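Local coordinates for protein putative Metal-dependent Phosphoesterase (Bifidobacterium adolescentis ATCC 15703, PDB 3E0F) that binds AMP at a trinuclear iron and zinc centre and probably acts as a metal-dependent phosphoesterase of the PHP family, at residues L111-R116 / I144-I149. Sequence-based numbering, arbitrary orientation. Where two conformers were deposited one is given.
Sequences LRRTKR and IGRPHI. With PO4 (phosphate ion), chain F.
The methyl CG2 of Thr114, on helix 97-121, packs 3.7 Å from CD1 of Ile149 in the first turn of helix 146-155, the two side chains lying alongside with opposite headings. A chi1 of -52° sets OG1 beside the backbone N and turns CG2 toward Ile149. OG1 rests 3.7 Å from Gly145 CA while hydrogen-bonding to the carbonyl of Arg110. With an alanine in place of Thr114, that carbonyl would probably lose its hydroxyl partner and a gap would be likely beside Ile149 CD1. One turn earlier, Leu111 CD1 touches Ile144 CD1 at 4.0 Å. On the polar flank a phosphate bridges the segments through O4: Arg113 NH2 meets it edge-on at 3.1 Å and Arg146 N donates across 3.3 Å, both bonds weak. Arg146 CB lies 3.3 Å from phosphate O1. Arg113 NH1 sits 4.0 Å from Arg146 CD, the guanidinium planes 17° apart. Bends at chi2 and chi3 bring the Arg113 edge round to the phosphate, with NH1 held by the Ile178 carbonyl. His148 ND1 accepts from Gly145 N, fastening the residue before helix 146-155, and NE2 bonds the Ser24 carbonyl. Both arginines bind AMP; the phosphate, probably from crystallisation, is consistent with a pocket for the nucleotide's phosphate.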
loop_
_atom_site.group_PDB
_atom_site.type_symbol
_atom_site.label_atom_id
_atom_site.label_comp_id
_atom_site.label_asym_id
_atom_site.label_seq_id
_atom_site.Cartn_x
_atom_site.Cartn_y
_atom_site.Cartn_z
ATOM N N LEU A 111 9.874 -8.156 9.666
ATOM C CA LEU A 111 9.674 -9.110 10.776
ATOM C C LEU A 111 10.673 -8.952 11.936
ATOM O O LEU A 111 10.282 -8.953 13.096
ATOM C CB LEU A 111 9.739 -10.543 10.265
ATOM C CG LEU A 111 9.289 -11.555 11.293
ATOM C CD1 LEU A 111 7.857 -11.219 11.751
ATOM C CD2 LEU A 111 9.397 -12.957 10.701
ATOM N N ARG A 112 11.958 -8.845 11.614
ATOM C CA ARG A 112 12.997 -8.647 12.631
ATOM C C ARG A 112 12.755 -7.358 13.416
ATOM O O ARG A 112 12.892 -7.323 14.641
ATOM C CB ARG A 112 14.395 -8.606 11.998
ATOM C CG ARG A 112 15.296 -9.776 12.375
ATOM C CD ARG A 112 16.696 -9.670 11.731
ATOM N NE ARG A 112 17.309 -8.355 11.930
ATOM C CZ ARG A 112 17.876 -7.943 13.061
ATOM N NH1 ARG A 112 17.922 -8.732 14.131
ATOM N NH2 ARG A 112 18.395 -6.727 13.126
ATOM N N ARG A 113 12.390 -6.314 12.681
ATOM C CA ARG A 113 12.148 -4.991 13.219
ATOM C C ARG A 113 10.931 -4.954 14.160
ATOM O O ARG A 113 10.950 -4.306 15.212
ATOM C CB ARG A 113 11.911 -4.079 12.015
ATOM C CG ARG A 113 12.160 -2.598 12.211
ATOM C CD ARG A 113 10.933 -1.789 12.658
ATOM N NE ARG A 113 9.730 -2.040 11.881
ATOM C CZ ARG A 113 8.863 -1.111 11.468
ATOM N NH1 ARG A 113 9.033 0.190 11.717
ATOM N NH2 ARG A 113 7.818 -1.502 10.754
ATOM N N THR A 114 9.872 -5.648 13.759
ATOM C CA THR A 114 8.631 -5.683 14.506
ATOM C C THR A 114 8.797 -6.471 15.806
ATOM O O THR A 114 8.278 -6.077 16.825
ATOM C CB THR A 114 7.483 -6.279 13.631
ATOM O OG1 THR A 114 7.448 -5.579 12.386
ATOM C CG2 THR A 114 6.122 -6.140 14.316
ATOM N N LYS A 115 9.529 -7.574 15.767
ATOM C CA LYS A 115 9.843 -8.320 16.969
ATOM C C LYS A 115 10.711 -7.508 17.928
ATOM O O LYS A 115 10.553 -7.592 19.129
ATOM C CB LYS A 115 10.579 -9.608 16.614
ATOM C CG LYS A 115 9.776 -10.668 15.860
ATOM C CD LYS A 115 10.747 -11.709 15.272
ATOM C CE LYS A 115 10.059 -13.027 14.894
ATOM N NZ LYS A 115 11.060 -14.000 14.345
ATOM N N ARG A 116 11.634 -6.724 17.403
ATOM C CA ARG A 116 12.465 -5.872 18.241
ATOM C C ARG A 116 11.624 -4.774 18.907
ATOM O O ARG A 116 11.844 -4.462 20.085
ATOM C CB ARG A 116 13.662 -5.303 17.450
ATOM C CG ARG A 116 14.777 -6.345 17.210
ATOM C CD ARG A 116 16.070 -5.773 16.601
ATOM N NE ARG A 116 15.888 -5.401 15.190
ATOM C CZ ARG A 116 16.285 -4.254 14.617
ATOM N NH1 ARG A 116 16.947 -3.311 15.310
ATOM N NH2 ARG A 116 16.027 -4.060 13.316
ATOM N N ILE A 144 3.765 -8.860 8.145
ATOM C CA ILE A 144 3.649 -8.428 9.535
ATOM C C ILE A 144 4.324 -7.111 9.629
ATOM O O ILE A 144 5.267 -6.862 8.922
ATOM C CB ILE A 144 4.230 -9.462 10.556
ATOM C CG1 ILE A 144 3.609 -10.865 10.298
ATOM C CG2 ILE A 144 3.962 -9.034 12.021
ATOM C CD1 ILE A 144 3.937 -12.002 11.334
ATOM N N GLY A 145 3.785 -6.238 10.466
ATOM C CA GLY A 145 4.250 -4.874 10.575
ATOM C C GLY A 145 3.680 -4.111 11.763
ATOM O O GLY A 145 2.992 -4.641 12.614
ATOM N N ARG A 146 4.021 -2.839 11.799
ATOM C CA ARG A 146 3.577 -1.873 12.796
ATOM C C ARG A 146 2.069 -1.923 13.125
ATOM O O ARG A 146 1.711 -1.869 14.290
ATOM C CB ARG A 146 3.961 -0.494 12.261
ATOM C CG ARG A 146 4.574 0.514 13.178
ATOM C CD ARG A 146 5.274 1.557 12.301
ATOM N NE ARG A 146 5.004 2.905 12.744
ATOM C CZ ARG A 146 3.964 3.632 12.364
ATOM N NH1 ARG A 146 3.071 3.159 11.503
ATOM N NH2 ARG A 146 3.811 4.844 12.873
ATOM N N PRO A 147 1.184 -2.024 12.112
ATOM C CA PRO A 147 -0.262 -2.061 12.394
ATOM C C PRO A 147 -0.715 -3.247 13.249
ATOM O O PRO A 147 -1.715 -3.137 13.961
ATOM C CB PRO A 147 -0.893 -2.148 11.004
ATOM C CG PRO A 147 0.147 -1.623 10.089
ATOM C CD PRO A 147 1.425 -2.097 10.656
ATOM N N HIS A 148 0.039 -4.340 13.207
ATOM C CA HIS A 148 -0.247 -5.507 14.032
ATOM C C HIS A 148 0.173 -5.314 15.478
ATOM O O HIS A 148 -0.453 -5.858 16.382
ATOM C CB HIS A 148 0.374 -6.763 13.407
ATOM C CG HIS A 148 -0.046 -6.977 11.983
ATOM N ND1 HIS A 148 0.721 -6.571 10.917
ATOM C CD2 HIS A 148 -1.181 -7.475 11.453
ATOM C CE1 HIS A 148 0.101 -6.859 9.791
ATOM N NE2 HIS A 148 -1.058 -7.407 10.088
ATOM N N ILE A 149 1.209 -4.512 15.698
ATOM C CA ILE A 149 1.537 -4.081 17.045
ATOM C C ILE A 149 0.420 -3.188 17.546
ATOM O O ILE A 149 -0.074 -3.390 18.647
ATOM C CB ILE A 149 2.872 -3.291 17.156
ATOM C CG1 ILE A 149 4.062 -4.067 16.558
ATOM C CG2 ILE A 149 3.161 -2.963 18.629
ATOM C CD1 ILE A 149 5.294 -3.216 16.372
HETATM P P PO4 F . 4.970 -0.072 8.362
HETATM O O1 PO4 F . 3.904 0.654 9.169
HETATM O O2 PO4 F . 4.350 -0.486 7.024
HETATM O O3 PO4 F . 6.134 0.866 8.204
HETATM O O4 PO4 F . 5.233 -1.378 9.053
#